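Local coordinates for protein phosphatidylinositol-specific phospholipase C1 (Streptomyces antibioticus, PDB 3H4X) that belongs to the calcium-dependent phosphoinositide phospholipase C family and folds as a closed alpha/beta barrel of the TIM type, at residues A[34-39]-A[329-334]; A[61-66]-A[128-133]; A[296-301]-A[321-326]. All coordinates share one frame; numbering follows the deposited sequence.

How the contacts relate
All three contacts build on one closed barrel of parallel strands. Contact 1 sets helix 328-331 and the turn after it against strand 31-36, and along the chain it encloses the other two contacts. Contact 2 pairs strand 58-64, a barrel neighbour of 31-36, with strand 124-130. Contact 3 comes later and ties the loop before helix 302-314 to the end of strand 319-322, which flanks 31-36 on its other side. The centres of contacts 1 and 3 lie about 9 Å apart. Contacts 1 and 2 have centres about 21 Å apart. Contacts 2 and 3 have centres about 24 Å apart. The parallel pairing of strand 31-36 with strand 319-322 closes the barrel.

Contact 1: A[34-39]-A[329-334]; sequences VGVHNA and SVLKTV
Val330 presents its carbonyl oxygen to the side chain of Val34, whose CG2 lies 3.5 Å from Val330 O. That oxygen is already held by the turn that follows: Thr333 OG1 donates to Val330 O at 2.9 Å and Thr333 N donates to the same atom, both from one face of the carbonyl plane, the hydroxyl tilted 28° out of it. Val34 CG2 thus packs against an oxygen that already accepts two hydrogen bonds from Thr333. Leu331 comes next and reaches across with its methyl groups. Its CD2 lies 3.8 Å from Val34 CG1 and 3.6 Å from Val36 CG2, and CD1 also meets that Val36 methyl. The leucine chain crosses both valines at about a right angle. Val34 and Val36 rise from the same side of strand 31-36, with Gly35 between them, and in Val34 a chi1 of -173° turns CG1 to the leucine and leaves CG2 for the two carbonyls of Val330 and Thr333. Leu331 O accepts from a water at 2.6 Å, which also donates to Thr333 O and accepts from Val34 N. Thr333 CB lies alongside Val34 CG2. The first barrel strand, 31-36, is thus covered by the short helix 328-331 that follows the last barrel strand, 319-322; Val309 of helix 302-314 also touches Val34. Direct contact across the segments is apolar or C-H against carbonyl oxygen, while their polar link runs through a single water that ties the strand amide to the carbonyls of Leu331 and Thr333.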
# COMPACT_ATOMS: atom_id res chain seq x y z
N VAL A 34 1.73 11.45 -2.21
CA VAL A 34 3.12 11.03 -2.40
C VAL A 34 3.53 9.93 -1.43
O VAL A 34 3.16 9.95 -0.25
CB VAL A 34 4.07 12.24 -2.28
CG1 VAL A 34 5.49 11.85 -2.64
CG2 VAL A 34 3.58 13.38 -3.17
N GLY A 35 4.29 8.96 -1.93
CA GLY A 35 4.73 7.85 -1.10
C GLY A 35 6.23 7.68 -1.06
O GLY A 35 6.96 8.21 -1.91
N VAL A 36 6.69 6.95 -0.05
CA VAL A 36 8.10 6.62 0.10
C VAL A 36 8.28 5.11 0.04
O VAL A 36 7.70 4.37 0.83
CB VAL A 36 8.67 7.12 1.44
CG1 VAL A 36 10.12 6.71 1.58
CG2 VAL A 36 8.53 8.62 1.54
N HIS A 37 9.10 4.67 -0.90
CA HIS A 37 9.42 3.26 -1.05
C HIS A 37 10.34 2.80 0.09
O HIS A 37 11.19 3.56 0.54
CB HIS A 37 10.08 3.03 -2.41
CG HIS A 37 10.23 1.58 -2.77
ND1 HIS A 37 11.45 0.95 -2.85
CD2 HIS A 37 9.30 0.64 -3.06
CE1 HIS A 37 11.27 -0.31 -3.18
NE2 HIS A 37 9.97 -0.53 -3.31
N ASN A 38 10.17 1.57 0.55
CA ASN A 38 11.03 1.01 1.59
C ASN A 38 11.19 1.92 2.81
O ASN A 38 12.31 2.23 3.23
CB ASN A 38 12.41 0.67 1.01
CG ASN A 38 12.43 -0.64 0.26
OD1 ASN A 38 11.38 -1.19 -0.08
ND2 ASN A 38 13.62 -1.15 -0.00
N ALA A 39 10.06 2.30 3.39
CA ALA A 39 10.01 3.28 4.47
C ALA A 39 10.50 2.72 5.81
O ALA A 39 10.68 3.46 6.78
CB ALA A 39 8.60 3.83 4.62
N SER A 329 8.42 18.21 2.76
CA SER A 329 7.47 19.17 2.21
C SER A 329 6.80 18.60 0.97
O SER A 329 5.60 18.77 0.77
CB SER A 329 8.17 20.49 1.88
OG SER A 329 8.98 20.36 0.72
N VAL A 330 7.58 17.91 0.15
CA VAL A 330 7.05 17.25 -1.04
C VAL A 330 6.20 16.04 -0.64
O VAL A 330 5.13 15.82 -1.19
CB VAL A 330 8.18 16.81 -1.99
CG1 VAL A 330 7.61 15.99 -3.15
CG2 VAL A 330 8.93 18.03 -2.52
N LEU A 331 6.68 15.28 0.34
CA LEU A 331 5.95 14.09 0.78
C LEU A 331 4.53 14.40 1.26
O LEU A 331 3.65 13.55 1.15
CB LEU A 331 6.72 13.35 1.88
CG LEU A 331 8.09 12.83 1.45
CD1 LEU A 331 8.74 12.10 2.61
CD2 LEU A 331 7.97 11.93 0.24
N LYS A 332 4.32 15.60 1.79
CA LYS A 332 3.02 15.98 2.33
C LYS A 332 2.06 16.49 1.26
O LYS A 332 0.90 16.77 1.54
CB LYS A 332 3.17 17.06 3.40
CG LYS A 332 3.95 16.64 4.62
CD LYS A 332 4.12 17.80 5.58
CE LYS A 332 4.91 17.38 6.80
NZ LYS A 332 6.23 16.84 6.41
N THR A 333 2.55 16.61 0.03
CA THR A 333 1.77 17.20 -1.06
C THR A 333 0.52 16.38 -1.38
O THR A 333 0.59 15.16 -1.57
CB THR A 333 2.61 17.35 -2.34
OG1 THR A 333 3.74 18.18 -2.07
CG2 THR A 333 1.79 17.96 -3.46
N VAL A 334 -0.63 17.05 -1.43
CA VAL A 334 -1.86 16.44 -1.91
C VAL A 334 -2.51 17.41 -2.88
O VAL A 334 -2.80 18.55 -2.51
CB VAL A 334 -2.84 16.13 -0.76
CG1 VAL A 334 -4.09 15.46 -1.29
CG2 VAL A 334 -2.18 15.25 0.30
O HOH W 1 1.20 13.18 0.22

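Contact 2: A[61-66]-A[128-133]; sequences LDLWSN and IEMKDG
The C-terminal ends of two adjacent barrel strands pair here in parallel, Leu61 beside Ile128, Asp62 beside Glu129 and Leu63 beside Met130. Glu129 N donates to Leu61 O, Leu63 N to Glu129 O (3.0 Å, 174°) and Lys131 N to Leu63 O. On the face of Leu61 and Leu63, Ile128 CD1 lies 3.6 Å from Leu61 CD1, and Ile128 CG2 meets Leu63 CD1; Cys107 and Phe104 of helix 104-117 cover the two leucines. On the other face, Asp62 OD1 lies 3.8 Å from Glu129 OE1, with a water within hydrogen-bonding distance of both. Tyr40 OH bonds to Asp62 OD2. Just past strand 124-130, Lys131 CB lies over the six-membered ring of Trp64, a CH-pi contact 11° off the normal, with CG over the same face near CE2; bends beyond CG carry NZ back to a salt bridge with Glu129 OE2 (2.8 Å). Asp132 then grips segment 61-66: OD1 takes Ser65 N on its syn lone pair (2.8 Å), while OD2 takes Asn66 N from above the carboxylate plane. Ser65 OG donates to Gly133 O. Adjacent parallel strands in register, sending alternate side chains to the helix layer and the barrel interior, mark a TIM barrel.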
# COMPACT_ATOMS: atom_id res chain seq x y z
N LEU A 61 6.35 -1.31 2.77
CA LEU A 61 6.97 -2.32 3.63
C LEU A 61 7.18 -3.61 2.86
O LEU A 61 6.30 -4.02 2.10
CB LEU A 61 6.04 -2.65 4.80
CG LEU A 61 5.64 -1.54 5.76
CD1 LEU A 61 4.70 -2.07 6.83
CD2 LEU A 61 6.87 -0.92 6.39
N ASP A 62 8.33 -4.25 3.07
CA ASP A 62 8.63 -5.56 2.49
C ASP A 62 8.51 -6.63 3.56
O ASP A 62 9.21 -6.58 4.57
CB ASP A 62 10.05 -5.58 1.91
CG ASP A 62 10.20 -4.68 0.70
OD1 ASP A 62 9.23 -4.52 -0.07
OD2 ASP A 62 11.31 -4.15 0.49
N LEU A 63 7.61 -7.60 3.35
CA LEU A 63 7.37 -8.68 4.31
C LEU A 63 7.74 -10.03 3.73
O LEU A 63 7.60 -10.27 2.53
CB LEU A 63 5.90 -8.73 4.72
CG LEU A 63 5.33 -7.55 5.47
CD1 LEU A 63 3.92 -7.88 5.95
CD2 LEU A 63 6.22 -7.14 6.64
N TRP A 64 8.17 -10.92 4.61
CA TRP A 64 8.51 -12.29 4.23
C TRP A 64 7.69 -13.27 5.07
O TRP A 64 7.70 -13.19 6.30
CB TRP A 64 9.99 -12.55 4.45
CG TRP A 64 10.89 -11.62 3.70
CD1 TRP A 64 11.13 -10.31 3.98
CD2 TRP A 64 11.67 -11.94 2.54
NE1 TRP A 64 12.02 -9.79 3.06
CE2 TRP A 64 12.36 -10.77 2.17
CE3 TRP A 64 11.85 -13.10 1.79
CZ2 TRP A 64 13.22 -10.73 1.08
CZ3 TRP A 64 12.71 -13.06 0.70
CH2 TRP A 64 13.38 -11.88 0.36
N SER A 65 6.99 -14.18 4.40
CA SER A 65 6.13 -15.14 5.07
C SER A 65 6.71 -16.55 5.11
O SER A 65 6.22 -17.39 5.87
CB SER A 65 4.76 -15.24 4.38
OG SER A 65 4.19 -13.99 4.10
N ASN A 66 7.70 -16.81 4.27
CA ASN A 66 8.21 -18.18 4.10
C ASN A 66 9.60 -18.40 4.69
O ASN A 66 10.25 -19.41 4.41
CB ASN A 66 8.14 -18.60 2.64
CG ASN A 66 6.72 -18.93 2.21
OD1 ASN A 66 6.18 -19.98 2.58
ND2 ASN A 66 6.11 -18.04 1.44
N ILE A 128 2.21 -3.06 1.09
CA ILE A 128 2.94 -4.24 1.52
C ILE A 128 3.32 -5.06 0.30
O ILE A 128 2.44 -5.55 -0.42
CB ILE A 128 2.07 -5.11 2.43
CG1 ILE A 128 1.46 -4.27 3.56
CG2 ILE A 128 2.85 -6.33 2.90
CD1 ILE A 128 2.46 -3.65 4.48
N GLU A 129 4.62 -5.22 0.07
CA GLU A 129 5.07 -6.20 -0.90
C GLU A 129 5.35 -7.49 -0.16
O GLU A 129 6.22 -7.54 0.73
CB GLU A 129 6.33 -5.73 -1.64
CG GLU A 129 6.84 -6.78 -2.62
CD GLU A 129 8.07 -6.36 -3.41
OE1 GLU A 129 8.21 -5.16 -3.72
OE2 GLU A 129 8.88 -7.24 -3.76
N MET A 130 4.62 -8.54 -0.51
CA MET A 130 4.84 -9.85 0.07
C MET A 130 5.97 -10.49 -0.72
O MET A 130 5.73 -11.16 -1.74
CB MET A 130 3.57 -10.69 -0.01
CG MET A 130 2.37 -10.10 0.73
SD MET A 130 2.66 -9.86 2.49
CE MET A 130 3.58 -11.36 2.84
N LYS A 131 7.20 -10.26 -0.28
CA LYS A 131 8.39 -10.62 -1.05
C LYS A 131 8.32 -12.04 -1.59
O LYS A 131 8.62 -12.29 -2.76
CB LYS A 131 9.65 -10.47 -0.18
CG LYS A 131 9.98 -9.05 0.24
CD LYS A 131 10.13 -8.11 -0.94
CE LYS A 131 11.28 -8.52 -1.83
NZ LYS A 131 11.54 -7.45 -2.84
N ASP A 132 7.93 -12.96 -0.71
CA ASP A 132 7.90 -14.38 -1.03
C ASP A 132 6.48 -14.94 -0.98
O ASP A 132 6.28 -16.14 -0.78
CB ASP A 132 8.82 -15.15 -0.08
CG ASP A 132 8.46 -14.95 1.39
OD1 ASP A 132 7.49 -14.22 1.67
OD2 ASP A 132 9.14 -15.53 2.26
N GLY A 133 5.49 -14.07 -1.17
CA GLY A 133 4.09 -14.48 -1.14
C GLY A 133 3.61 -14.85 0.25
O GLY A 133 4.27 -14.55 1.25
O HOH W 2 12.94 -5.79 -1.16
O HOH W 3 10.49 -4.31 -2.63

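Contact 3: A[296-301]-A[321-326]; sequences DGTHPT and TADWYP. With EOH (ethanol), chain R.
Two direct hydrogen bonds join the loop of Gly297 to the chain round Trp324. Trp324 NE1 donates to Asp296 O at 3.1 Å (158°), the oxygen lying at the indole edge and offering a lone pair in its carbonyl plane; Asp323 N donates to Gly297 O at 2.9 Å. Within the loop, Asp296 OD2 accepts from Thr298 N, an Asx turn, and from His299 N at 2.6 Å, so one carboxylate oxygen holds the curve that presents both carbonyls. In the last strand-helix-strand unit of the TIM barrel (strand 282-286, helix 302-314, strand 319-322), the contact joins the loop before the helix, which Thr301 caps, to the chain leaving the last strand. Apolar packing comes next. Pro300 CG sits over one face of the indole, 3.3 Å from Trp324 NE1, its ring crossing at about a right angle, while Ala322 CB lies over the other face. Thr298 CG2 touches Tyr325 CE2 at 3.5 Å. His299 CE1 meets Pro326 CG at 3.4 Å. Of the polar atoms, Thr298 O is buried against Pro326 CD without a polar partner in the model. Among ligands, an ethanol, probably from the crystallisation liquor, donates to Tyr325 O at 2.8 Å.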
# COMPACT_ATOMS: atom_id res chain seq x y z
N ASP A 296 16.48 12.81 -9.68
CA ASP A 296 17.04 11.91 -8.68
C ASP A 296 15.93 11.23 -7.87
O ASP A 296 14.92 11.85 -7.55
CB ASP A 296 18.00 12.64 -7.74
CG ASP A 296 18.92 11.69 -7.02
OD1 ASP A 296 19.90 11.22 -7.65
OD2 ASP A 296 18.67 11.40 -5.83
N GLY A 297 16.14 9.96 -7.54
CA GLY A 297 15.16 9.19 -6.79
C GLY A 297 15.16 9.48 -5.30
O GLY A 297 14.22 9.12 -4.59
N THR A 298 16.20 10.15 -4.83
CA THR A 298 16.35 10.43 -3.40
C THR A 298 16.49 11.92 -3.13
O THR A 298 15.76 12.48 -2.31
CB THR A 298 17.57 9.69 -2.82
OG1 THR A 298 17.46 8.30 -3.11
CG2 THR A 298 17.66 9.90 -1.31
N HIS A 299 17.42 12.56 -3.84
CA HIS A 299 17.76 13.97 -3.60
C HIS A 299 17.53 14.87 -4.81
O HIS A 299 18.43 15.60 -5.21
CB HIS A 299 19.23 14.10 -3.19
CG HIS A 299 19.58 13.44 -1.90
ND1 HIS A 299 19.41 14.06 -0.68
CD2 HIS A 299 20.11 12.22 -1.63
CE1 HIS A 299 19.81 13.25 0.28
NE2 HIS A 299 20.24 12.13 -0.27
N PRO A 300 16.32 14.85 -5.39
CA PRO A 300 16.08 15.83 -6.44
C PRO A 300 15.87 17.19 -5.79
O PRO A 300 15.80 17.26 -4.57
CB PRO A 300 14.77 15.35 -7.06
CG PRO A 300 14.04 14.75 -5.91
CD PRO A 300 15.10 14.09 -5.06
N THR A 301 15.76 18.25 -6.58
CA THR A 301 15.38 19.53 -6.01
C THR A 301 13.89 19.49 -5.69
O THR A 301 13.14 18.72 -6.29
CB THR A 301 15.67 20.71 -6.96
OG1 THR A 301 14.76 20.68 -8.06
CG2 THR A 301 17.11 20.65 -7.47
N THR A 321 5.31 7.50 -6.07
CA THR A 321 6.28 7.06 -5.08
C THR A 321 7.71 7.09 -5.59
O THR A 321 7.97 6.89 -6.78
CB THR A 321 5.95 5.66 -4.49
OG1 THR A 321 6.38 4.63 -5.39
CG2 THR A 321 4.45 5.52 -4.24
N ALA A 322 8.62 7.38 -4.66
CA ALA A 322 10.05 7.39 -4.91
C ALA A 322 10.73 7.28 -3.55
O ALA A 322 10.14 6.75 -2.60
CB ALA A 322 10.47 8.66 -5.65
N ASP A 323 11.96 7.78 -3.44
CA ASP A 323 12.72 7.70 -2.19
C ASP A 323 12.99 9.08 -1.59
O ASP A 323 14.05 9.29 -1.00
CB ASP A 323 14.05 6.99 -2.41
CG ASP A 323 13.90 5.53 -2.78
OD1 ASP A 323 12.77 5.00 -2.70
OD2 ASP A 323 14.91 4.91 -3.16
N TRP A 324 12.05 10.00 -1.73
CA TRP A 324 12.30 11.40 -1.40
C TRP A 324 12.19 11.74 0.09
O TRP A 324 11.60 12.76 0.46
CB TRP A 324 11.37 12.31 -2.21
CG TRP A 324 11.54 12.18 -3.70
CD1 TRP A 324 12.69 11.87 -4.37
CD2 TRP A 324 10.54 12.38 -4.69
NE1 TRP A 324 12.46 11.86 -5.72
CE2 TRP A 324 11.14 12.17 -5.95
CE3 TRP A 324 9.18 12.72 -4.65
CZ2 TRP A 324 10.44 12.27 -7.15
CZ3 TRP A 324 8.49 12.83 -5.84
CH2 TRP A 324 9.12 12.61 -7.07
N TYR A 325 12.77 10.91 0.94
CA TYR A 325 12.73 11.18 2.38
C TYR A 325 13.38 12.53 2.78
O TYR A 325 12.99 13.11 3.79
CB TYR A 325 13.30 10.01 3.19
CG TYR A 325 14.77 9.74 2.96
CD1 TYR A 325 15.73 10.38 3.73
CD2 TYR A 325 15.19 8.84 2.00
CE1 TYR A 325 17.08 10.14 3.53
CE2 TYR A 325 16.54 8.59 1.79
CZ TYR A 325 17.48 9.24 2.56
OH TYR A 325 18.82 9.00 2.37
N PRO A 326 14.35 13.03 2.00
CA PRO A 326 14.92 14.33 2.35
C PRO A 326 13.97 15.50 2.10
O PRO A 326 14.29 16.64 2.45
CB PRO A 326 16.14 14.45 1.41
CG PRO A 326 16.47 13.06 1.03
CD PRO A 326 15.13 12.36 0.94
C1 EOH R . 16.16 13.23 6.23
C2 EOH R . 16.96 13.93 5.14
O EOH R . 14.78 13.21 5.95